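Local coordinates for protein extracellular sialidase/neuraminidase, putative (Aspergillus fumigatus, PDB 2XZI) that probably hydrolyses glycosides of sialic acids outside the cell, with a preference for the deaminated sugar KDN, acting as a KDNase of the sialidase beta-propeller family, at residues A5-F18 with A369-N382. Sequence-based numbering, arbitrary orientation.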
ATOM      1  N   ALA A   5      17.365   9.235  18.319  1.00 12.64           N
ATOM      2  CA  ALA A   5      15.913   9.428  18.237  1.00 12.56           C
ATOM      3  C   ALA A   5      15.163   8.952  19.475  1.00 12.09           C
ATOM      4  O   ALA A   5      14.096   9.476  19.802  1.00 12.41           O
ATOM      5  CB  ALA A   5      15.361   8.727  17.009  1.00 12.78           C
ATOM      6  N   LYS A   6      15.714   7.968  20.170  1.00 11.20           N
ATOM      7  CA  LYS A   6      15.088   7.450  21.383  1.00 11.63           C
ATOM      8  C   LYS A   6      14.945   8.536  22.452  1.00 11.71           C
ATOM      9  O   LYS A   6      14.042   8.459  23.293  1.00 12.32           O
ATOM     10  CB  LYS A   6      15.854   6.242  21.908  1.00 12.16           C
ATOM     11  CG  LYS A   6      15.128   5.484  23.029  1.00 13.48           C
ATOM     12  CD  LYS A   6      15.829   4.179  23.373  1.00 16.03           C
ATOM     13  CE  LYS A   6      15.036   3.375  24.384  1.00 17.10           C
ATOM     14  NZ  LYS A   6      15.800   2.167  24.839  1.00 18.63           N
ATOM     15  N   SER A   7      15.804   9.557  22.380  1.00 11.51           N
ATOM     16  CA  SER A   7      15.823  10.625  23.383  0.70 11.28           C
ATOM     17  C   SER A   7      14.788  11.714  23.115  1.00 10.70           C
ATOM     18  O   SER A   7      14.504  12.525  23.997  1.00 10.35           O
ATOM     19  CB  SER A   7      17.227  11.228  23.506  0.70 11.90           C
ATOM     20  OG  SER A   7      18.127  10.292  24.087  0.70 13.35           O
ATOM     21  N   ALA A   8      14.230  11.740  21.900  1.00 10.18           N
ATOM     22  CA  ALA A   8      13.189  12.713  21.588  1.00  9.83           C
ATOM     23  C   ALA A   8      11.934  12.333  22.375  1.00  9.49           C
ATOM     24  O   ALA A   8      11.800  11.189  22.783  1.00  9.65           O
ATOM     25  CB  ALA A   8      12.887  12.719  20.098  1.00 10.35           C
ATOM     26  N   ALA A   9      11.024  13.280  22.583  1.00  9.28           N
ATOM     27  CA  ALA A   9       9.725  12.966  23.187  1.00  9.56           C
ATOM     28  C   ALA A   9       8.946  12.061  22.229  1.00  9.48           C
ATOM     29  O   ALA A   9       8.805  12.395  21.055  1.00  9.96           O
ATOM     30  CB  ALA A   9       8.935  14.250  23.489  1.00 10.06           C
ATOM     31  N   PRO A  10       8.463  10.905  22.723  1.00  9.56           N
ATOM     32  CA  PRO A  10       7.627  10.038  21.888  1.00  9.58           C
ATOM     33  C   PRO A  10       6.375  10.774  21.435  1.00  9.62           C
ATOM     34  O   PRO A  10       5.791  11.555  22.195  1.00 10.30           O
ATOM     35  CB  PRO A  10       7.260   8.877  22.818  1.00  9.81           C
ATOM     36  CG  PRO A  10       8.201   8.966  23.957  1.00 11.53           C
ATOM     37  CD  PRO A  10       8.635  10.376  24.086  1.00  9.74           C
ATOM     38  N   TYR A  11       5.991  10.550  20.185  1.00  9.24           N
ATOM     39  CA  TYR A  11       4.814  11.182  19.606  1.00  9.28           C
ATOM     40  C   TYR A  11       3.987  10.111  18.909  1.00  9.00           C
ATOM     41  O   TYR A  11       4.521   9.300  18.162  1.00  7.88           O
ATOM     42  CB  TYR A  11       5.242  12.275  18.609  1.00  9.58           C
ATOM     43  CG  TYR A  11       4.112  12.998  17.904  1.00 11.73           C
ATOM     44  CD1 TYR A  11       3.360  12.360  16.920  1.00 12.60           C
ATOM     45  CD2 TYR A  11       3.843  14.336  18.179  1.00 14.83           C
ATOM     46  CE1 TYR A  11       2.330  13.013  16.261  1.00 14.18           C
ATOM     47  CE2 TYR A  11       2.823  15.007  17.525  1.00 16.13           C
ATOM     48  CZ  TYR A  11       2.082  14.345  16.565  1.00 15.96           C
ATOM     49  OH  TYR A  11       1.074  15.016  15.921  1.00 16.61           O
ATOM     50  N   HIS A  12       2.686  10.106  19.166  1.00  8.39           N
ATOM     51  CA  HIS A  12       1.772   9.326  18.334  1.00  8.72           C
ATOM     52  C   HIS A  12       0.400   9.956  18.352  1.00  9.40           C
ATOM     53  O   HIS A  12      -0.050  10.501  19.365  1.00  9.89           O
ATOM     54  CB  HIS A  12       1.659   7.881  18.848  1.00  9.03           C
ATOM     55  CG  HIS A  12       0.877   7.764  20.118  1.00  9.82           C
ATOM     56  ND1 HIS A  12      -0.484   7.536  20.129  1.00 11.33           N
ATOM     57  CD2 HIS A  12       1.255   7.848  21.416  1.00 11.51           C
ATOM     58  CE1 HIS A  12      -0.911   7.491  21.377  1.00 13.11           C
ATOM     59  NE2 HIS A  12       0.123   7.671  22.177  1.00 11.54           N
ATOM     60  N   ASP A  13      -0.278   9.862  17.220  1.00  8.90           N
ATOM     61  CA  ASP A  13      -1.713  10.138  17.167  0.50  8.70           C
ATOM     62  C   ASP A  13      -2.314   9.275  16.068  1.00  8.55           C
ATOM     63  O   ASP A  13      -1.614   8.834  15.151  1.00  7.29           O
ATOM     64  CB  ASP A  13      -2.013  11.630  16.955  0.50  9.51           C
ATOM     65  CG  ASP A  13      -3.329  12.088  17.628  0.50  8.19           C
ATOM     66  OD1 ASP A  13      -4.214  11.264  17.947  0.50  5.65           O
ATOM     67  OD2 ASP A  13      -3.483  13.313  17.836  0.50  9.95           O
ATOM     68  N   GLU A  14      -3.606   9.026  16.175  1.00  8.17           N
ATOM     69  CA  GLU A  14      -4.240   8.062  15.312  1.00  7.87           C
ATOM     70  C   GLU A  14      -5.728   8.317  15.258  1.00  7.52           C
ATOM     71  O   GLU A  14      -6.348   8.707  16.256  1.00  8.31           O
ATOM     72  CB  GLU A  14      -3.931   6.646  15.807  1.00  7.94           C
ATOM     73  CG  GLU A  14      -4.265   6.382  17.279  1.00  9.06           C
ATOM     74  CD  GLU A  14      -3.224   6.890  18.273  1.00  9.71           C
ATOM     75  OE1 GLU A  14      -2.015   6.924  17.954  1.00  9.72           O
ATOM     76  OE2 GLU A  14      -3.626   7.258  19.393  1.00 11.79           O
ATOM     77  N   PHE A  15      -6.308   8.107  14.085  1.00  6.40           N
ATOM     78  CA  PHE A  15      -7.748   8.252  13.886  1.00  6.64           C
ATOM     79  C   PHE A  15      -8.178   7.589  12.584  1.00  6.61           C
ATOM     80  O   PHE A  15      -7.368   7.438  11.674  1.00  6.36           O
ATOM     81  CB  PHE A  15      -8.194   9.735  13.952  1.00  6.54           C
ATOM     82  CG  PHE A  15      -7.424  10.671  13.058  1.00  6.86           C
ATOM     83  CD1 PHE A  15      -7.836  10.925  11.746  1.00  7.02           C
ATOM     84  CD2 PHE A  15      -6.320  11.346  13.551  1.00  7.40           C
ATOM     85  CE1 PHE A  15      -7.121  11.822  10.935  1.00  8.06           C
ATOM     86  CE2 PHE A  15      -5.594  12.227  12.753  1.00  8.25           C
ATOM     87  CZ  PHE A  15      -5.993  12.462  11.433  1.00  7.62           C
ATOM     88  N   PRO A  16      -9.458   7.200  12.474  1.00  6.48           N
ATOM     89  CA  PRO A  16      -9.927   6.664  11.178  1.00  6.76           C
ATOM     90  C   PRO A  16      -9.874   7.732  10.081  1.00  6.27           C
ATOM     91  O   PRO A  16     -10.275   8.894  10.307  1.00  8.66           O
ATOM     92  CB  PRO A  16     -11.373   6.240  11.458  1.00  7.14           C
ATOM     93  CG  PRO A  16     -11.480   6.210  12.972  1.00  8.03           C
ATOM     94  CD  PRO A  16     -10.529   7.218  13.490  1.00  7.18           C
ATOM     95  N   LEU A  17      -9.360   7.342   8.911  1.00  6.67           N
ATOM     96  CA  LEU A  17      -9.313   8.262   7.781  1.00  6.20           C
ATOM     97  C   LEU A  17     -10.282   7.875   6.664  1.00  5.75           C
ATOM     98  O   LEU A  17     -10.772   8.743   5.919  1.00  6.75           O
ATOM     99  CB  LEU A  17      -7.879   8.399   7.243  1.00  5.77           C
ATOM    100  CG  LEU A  17      -7.667   9.409   6.118  1.00  6.60           C
ATOM    101  CD1 LEU A  17      -8.069  10.808   6.600  1.00  8.54           C
ATOM    102  CD2 LEU A  17      -6.220   9.394   5.606  1.00  8.83           C
ATOM    103  N   PHE A  18     -10.535   6.581   6.514  1.00  5.34           N
ATOM    104  CA  PHE A  18     -11.536   6.112   5.558  1.00  5.58           C
ATOM    105  C   PHE A  18     -12.579   5.360   6.367  1.00  5.90           C
ATOM    106  O   PHE A  18     -12.309   4.292   6.914  1.00  7.34           O
ATOM    107  CB  PHE A  18     -10.901   5.227   4.469  1.00  6.14           C
ATOM    108  CG  PHE A  18      -9.934   5.962   3.573  1.00  6.15           C
ATOM    109  CD1 PHE A  18      -8.596   6.098   3.925  1.00  5.21           C
ATOM    110  CD2 PHE A  18     -10.356   6.507   2.367  1.00  6.42           C
ATOM    111  CE1 PHE A  18      -7.707   6.760   3.096  1.00  5.08           C
ATOM    112  CE2 PHE A  18      -9.478   7.186   1.518  1.00  5.73           C
ATOM    113  CZ  PHE A  18      -8.142   7.312   1.874  1.00  6.41           C
ATOM    114  N   ALA A 369     -12.543  -0.520   7.497  1.00  5.90           N
ATOM    115  CA  ALA A 369     -12.147   0.887   7.567  1.00  5.87           C
ATOM    116  C   ALA A 369     -10.626   1.009   7.494  1.00  6.11           C
ATOM    117  O   ALA A 369      -9.922   0.014   7.617  1.00  6.33           O
ATOM    118  CB  ALA A 369     -12.687   1.550   8.830  1.00  6.44           C
ATOM    119  N   ILE A 370     -10.138   2.226   7.289  1.00  5.94           N
ATOM    120  CA  ILE A 370      -8.697   2.464   7.270  1.00  5.80           C
ATOM    121  C   ILE A 370      -8.300   3.543   8.273  1.00  6.01           C
ATOM    122  O   ILE A 370      -8.858   4.634   8.278  1.00  5.72           O
ATOM    123  CB  ILE A 370      -8.176   2.770   5.835  1.00  4.60           C
ATOM    124  CG1 ILE A 370      -8.493   1.599   4.902  1.00  5.43           C
ATOM    125  CG2 ILE A 370      -6.685   3.056   5.868  1.00  6.13           C
ATOM    126  CD1 ILE A 370      -8.215   1.873   3.405  1.00  7.03           C
ATOM    127  N   ILE A 371      -7.332   3.199   9.117  1.00  6.41           N
ATOM    128  CA  ILE A 371      -6.822   4.073  10.166  1.00  7.09           C
ATOM    129  C   ILE A 371      -5.598   4.813   9.654  1.00  6.50           C
ATOM    130  O   ILE A 371      -4.779   4.224   8.938  1.00  6.39           O
ATOM    131  CB  ILE A 371      -6.424   3.246  11.427  1.00  7.42           C
ATOM    132  CG1 ILE A 371      -7.601   2.453  12.007  1.00  9.90           C
ATOM    133  CG2 ILE A 371      -5.728   4.119  12.493  1.00  8.01           C
ATOM    134  CD1 ILE A 371      -8.924   3.117  11.926  1.00 13.24           C
ATOM    135  N   TRP A 372      -5.492   6.097  10.001  1.00  5.30           N
ATOM    136  CA  TRP A 372      -4.279   6.883   9.792  1.00  4.90           C
ATOM    137  C   TRP A 372      -3.524   7.072  11.099  1.00  5.24           C
ATOM    138  O   TRP A 372      -4.103   7.472  12.116  1.00  6.07           O
ATOM    139  CB  TRP A 372      -4.655   8.238   9.208  1.00  4.79           C
ATOM    140  CG  TRP A 372      -3.592   9.285   9.159  1.00  6.19           C
ATOM    141  CD1 TRP A 372      -3.598  10.466   9.856  1.00  6.12           C
ATOM    142  CD2 TRP A 372      -2.412   9.302   8.343  1.00  5.81           C
ATOM    143  NE1 TRP A 372      -2.486  11.209   9.535  1.00  6.37           N
ATOM    144  CE2 TRP A 372      -1.747  10.525   8.606  1.00  6.73           C
ATOM    145  CE3 TRP A 372      -1.841   8.399   7.424  1.00  7.66           C
ATOM    146  CZ2 TRP A 372      -0.552  10.878   7.975  1.00  7.06           C
ATOM    147  CZ3 TRP A 372      -0.645   8.753   6.804  1.00  8.66           C
ATOM    148  CH2 TRP A 372      -0.020   9.989   7.084  1.00  6.30           C
ATOM    149  N   ARG A 373      -2.229   6.804  11.068  1.00  5.17           N
ATOM    150  CA  ARG A 373      -1.392   6.934  12.247  1.00  5.29           C
ATOM    151  C   ARG A 373      -0.219   7.813  11.908  1.00  5.73           C
ATOM    152  O   ARG A 373       0.324   7.736  10.782  1.00  5.86           O
ATOM    153  CB  ARG A 373      -0.835   5.593  12.662  1.00  5.48           C
ATOM    154  CG  ARG A 373      -1.854   4.613  13.161  1.00  5.78           C
ATOM    155  CD  ARG A 373      -1.194   3.314  13.622  1.00  7.22           C
ATOM    156  NE  ARG A 373      -2.136   2.535  14.418  1.00  6.55           N
ATOM    157  CZ  ARG A 373      -2.390   2.762  15.704  1.00  7.30           C
ATOM    158  NH1 ARG A 373      -1.767   3.735  16.358  1.00  9.75           N
ATOM    159  NH2 ARG A 373      -3.283   2.011  16.338  1.00 10.29           N
ATOM    160  N   ARG A 374       0.176   8.635  12.880  1.00  5.83           N
ATOM    161  CA  ARG A 374       1.469   9.306  12.866  1.00  6.08           C
ATOM    162  C   ARG A 374       2.211   8.912  14.122  1.00  6.49           C
ATOM    163  O   ARG A 374       1.628   8.912  15.213  1.00  7.22           O
ATOM    164  CB  ARG A 374       1.297  10.818  12.813  1.00  6.88           C
ATOM    165  CG  ARG A 374       0.778  11.311  11.487  1.00  7.67           C
ATOM    166  CD  ARG A 374       0.070  12.677  11.552  1.00  9.18           C
ATOM    167  NE  ARG A 374       0.696  13.608  12.488  1.00  9.27           N
ATOM    168  CZ  ARG A 374       1.783  14.332  12.228  1.00  9.36           C
ATOM    169  NH1 ARG A 374       2.368  14.265  11.036  1.00 10.31           N
ATOM    170  NH2 ARG A 374       2.300  15.106  13.183  1.00 12.34           N
ATOM    171  N   PHE A 375       3.497   8.605  13.994  1.00  5.98           N
ATOM    172  CA  PHE A 375       4.329   8.359  15.165  1.00  6.00           C
ATOM    173  C   PHE A 375       5.756   8.663  14.801  1.00  6.33           C
ATOM    174  O   PHE A 375       6.122   8.614  13.628  1.00  6.63           O
ATOM    175  CB  PHE A 375       4.177   6.909  15.669  1.00  5.58           C
ATOM    176  CG  PHE A 375       4.243   5.861  14.586  1.00  5.78           C
ATOM    177  CD1 PHE A 375       5.456   5.408  14.126  1.00  6.23           C
ATOM    178  CD2 PHE A 375       3.082   5.309  14.055  1.00  6.59           C
ATOM    179  CE1 PHE A 375       5.524   4.436  13.142  1.00  6.58           C
ATOM    180  CE2 PHE A 375       3.146   4.333  13.072  1.00  6.53           C
ATOM    181  CZ  PHE A 375       4.381   3.896  12.623  1.00  7.27           C
ATOM    182  N   ASN A 376       6.568   9.017  15.789  1.00  6.34           N
ATOM    183  CA  ASN A 376       7.979   9.230  15.523  1.00  6.46           C
ATOM    184  C   ASN A 376       8.832   8.024  15.872  1.00  6.44           C
ATOM    185  O   ASN A 376       8.345   7.019  16.397  1.00  6.02           O
ATOM    186  CB  ASN A 376       8.502  10.517  16.172  1.00  6.74           C
ATOM    187  CG  ASN A 376       8.385  10.528  17.690  1.00  6.51           C
ATOM    188  OD1 ASN A 376       7.914   9.571  18.327  1.00  7.55           O
ATOM    189  ND2 ASN A 376       8.807  11.635  18.277  1.00  8.44           N
ATOM    190  N   LEU A 377      10.108   8.112  15.520  1.00  6.59           N
ATOM    191  CA  LEU A 377      11.046   7.032  15.802  1.00  7.03           C
ATOM    192  C   LEU A 377      11.115   6.780  17.299  1.00  6.71           C
ATOM    193  O   LEU A 377      11.172   5.627  17.734  1.00  6.47           O
ATOM    194  CB  LEU A 377      12.431   7.360  15.253  1.00  7.54           C
ATOM    195  CG  LEU A 377      12.571   7.400  13.736  1.00  7.04           C
ATOM    196  CD1 LEU A 377      13.947   7.958  13.417  1.00  9.31           C
ATOM    197  CD2 LEU A 377      12.350   6.022  13.101  1.00  8.73           C
ATOM    198  N   SER A 378      11.095   7.857  18.089  1.00  6.74           N
ATOM    199  CA  SER A 378      11.101   7.724  19.542  1.00  6.82           C
ATOM    200  C   SER A 378       9.964   6.848  20.048  1.00  6.90           C
ATOM    201  O   SER A 378      10.159   6.033  20.928  1.00  7.60           O
ATOM    202  CB  SER A 378      10.978   9.080  20.202  1.00  7.08           C
ATOM    203  OG  SER A 378      10.899   8.893  21.596  1.00  6.93           O
ATOM    204  N   TRP A 379       8.779   7.009  19.472  1.00  7.22           N
ATOM    205  CA  TRP A 379       7.659   6.173  19.880  1.00  7.38           C
ATOM    206  C   TRP A 379       7.965   4.688  19.645  1.00  7.39           C
ATOM    207  O   TRP A 379       7.726   3.853  20.523  1.00  7.35           O
ATOM    208  CB  TRP A 379       6.349   6.594  19.208  1.00  8.13           C
ATOM    209  CG  TRP A 379       5.196   5.783  19.678  1.00  7.40           C
ATOM    210  CD1 TRP A 379       4.450   5.993  20.799  1.00  7.44           C
ATOM    211  CD2 TRP A 379       4.669   4.608  19.057  1.00  6.99           C
ATOM    212  NE1 TRP A 379       3.478   5.030  20.909  1.00  7.74           N
ATOM    213  CE2 TRP A 379       3.583   4.167  19.851  1.00  7.38           C
ATOM    214  CE3 TRP A 379       4.997   3.885  17.898  1.00  7.01           C
ATOM    215  CZ2 TRP A 379       2.826   3.030  19.527  1.00  7.39           C
ATOM    216  CZ3 TRP A 379       4.233   2.766  17.565  1.00  7.14           C
ATOM    217  CH2 TRP A 379       3.160   2.351  18.377  1.00  7.14           C
ATOM    218  N   ILE A 380       8.525   4.351  18.487  1.00  6.97           N
ATOM    219  CA  ILE A 380       8.866   2.957  18.215  1.00  7.29           C
ATOM    220  C   ILE A 380       9.909   2.454  19.205  1.00  7.48           C
ATOM    221  O   ILE A 380       9.756   1.376  19.789  1.00  7.70           O
ATOM    222  CB  ILE A 380       9.430   2.764  16.798  1.00  7.73           C
ATOM    223  CG1 ILE A 380       8.439   3.268  15.739  1.00  7.68           C
ATOM    224  CG2 ILE A 380       9.752   1.288  16.550  1.00  7.03           C
ATOM    225  CD1 ILE A 380       8.977   3.232  14.279  1.00  6.07           C
ATOM    226  N   LEU A 381      10.975   3.234  19.373  1.00  7.66           N
ATOM    227  CA  LEU A 381      12.137   2.842  20.195  1.00  8.46           C
ATOM    228  C   LEU A 381      11.864   2.735  21.690  1.00  9.21           C
ATOM    229  O   LEU A 381      12.554   1.997  22.389  1.00  9.81           O
ATOM    230  CB  LEU A 381      13.309   3.793  19.941  1.00  8.14           C
ATOM    231  CG  LEU A 381      13.854   3.727  18.518  1.00  9.28           C
ATOM    232  CD1 LEU A 381      14.729   4.958  18.250  1.00 10.19           C
ATOM    233  CD2 LEU A 381      14.598   2.416  18.286  1.00  9.83           C
ATOM    234  N   ASN A 382      10.864   3.462  22.173  1.00  8.71           N
ATOM    235  CA  ASN A 382      10.478   3.409  23.578  1.00  9.17           C
ATOM    236  C   ASN A 382       9.398   2.364  23.869  1.00  9.15           C
ATOM    237  O   ASN A 382       8.822   2.337  24.961  1.00  9.76           O
ATOM    238  CB  ASN A 382      10.120   4.816  24.061  1.00  9.28           C
ATOM    239  CG  ASN A 382      11.367   5.661  24.276  1.00 10.60           C
ATOM    240  OD1 ASN A 382      12.146   5.407  25.198  1.00 13.17           O
ATOM    241  ND2 ASN A 382      11.579   6.660  23.417  1.00  9.17           N
TER
HETATM  242  O   HOH W   1      14.944   0.783  21.882  1.00 21.50           O
HETATM  243  O   HOH W   2      -0.086   6.285  16.047  1.00  9.20           O
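The edge strand that closes the beta-propeller of this sialidase, 12-16, pairs antiparallel with strand 369-375, so that the N-terminal strand completes a four-stranded sheet whose other strands come from the C-terminal part of the chain, the velcro closure familiar in propellers. D13 with R374 and F15 with W372 are hydrogen-bonded pairs. A classic beta bulge follows, where L17 N (2.8 Å) and F18 N both donate to I370 O. On the face carrying F15 and W372, the indole directs its edge at the phenyl face in an offset edge-to-face pair, F15 CZ lying 3.5 Å from W372 CD1 with the planes 67° apart; W372 NE1 is taken by G82 O. Further along, R374 bends at chi3 (37°), and its NH2 gives Y11 OH a nearly straight bond in the guanidinium plane (3.0 Å, 174°), while NH2 also meets D346. On the opposite face, E14 OE1 accepts a bond from H12 ND1 on its syn lone pair and makes a long salt bridge to R373 NH1 (3.6 Å); a water that accepts from R373 NH1 also lies within bonding distance of E14 OE1, and E335 is the second carboxylate on R373. H12 CB sits over one face of the W379 indole, a CH-pi contact. Beyond the strands, the chain before H12 runs along one side of helix 377-381. N376 OD1, the N-cap acceptor for W379 N, also takes Y11 N (2.8 Å) from the opposite face of its amide, while N376 ND2 reaches A9 O in the amide plane. Two residues on, S378 OG, turned away from its own backbone N, donates to A8 O at 2.7 Å from above the carbonyl plane. At the helix end N382 ND2 meets K6 O on a lone pair, at 3.1 Å.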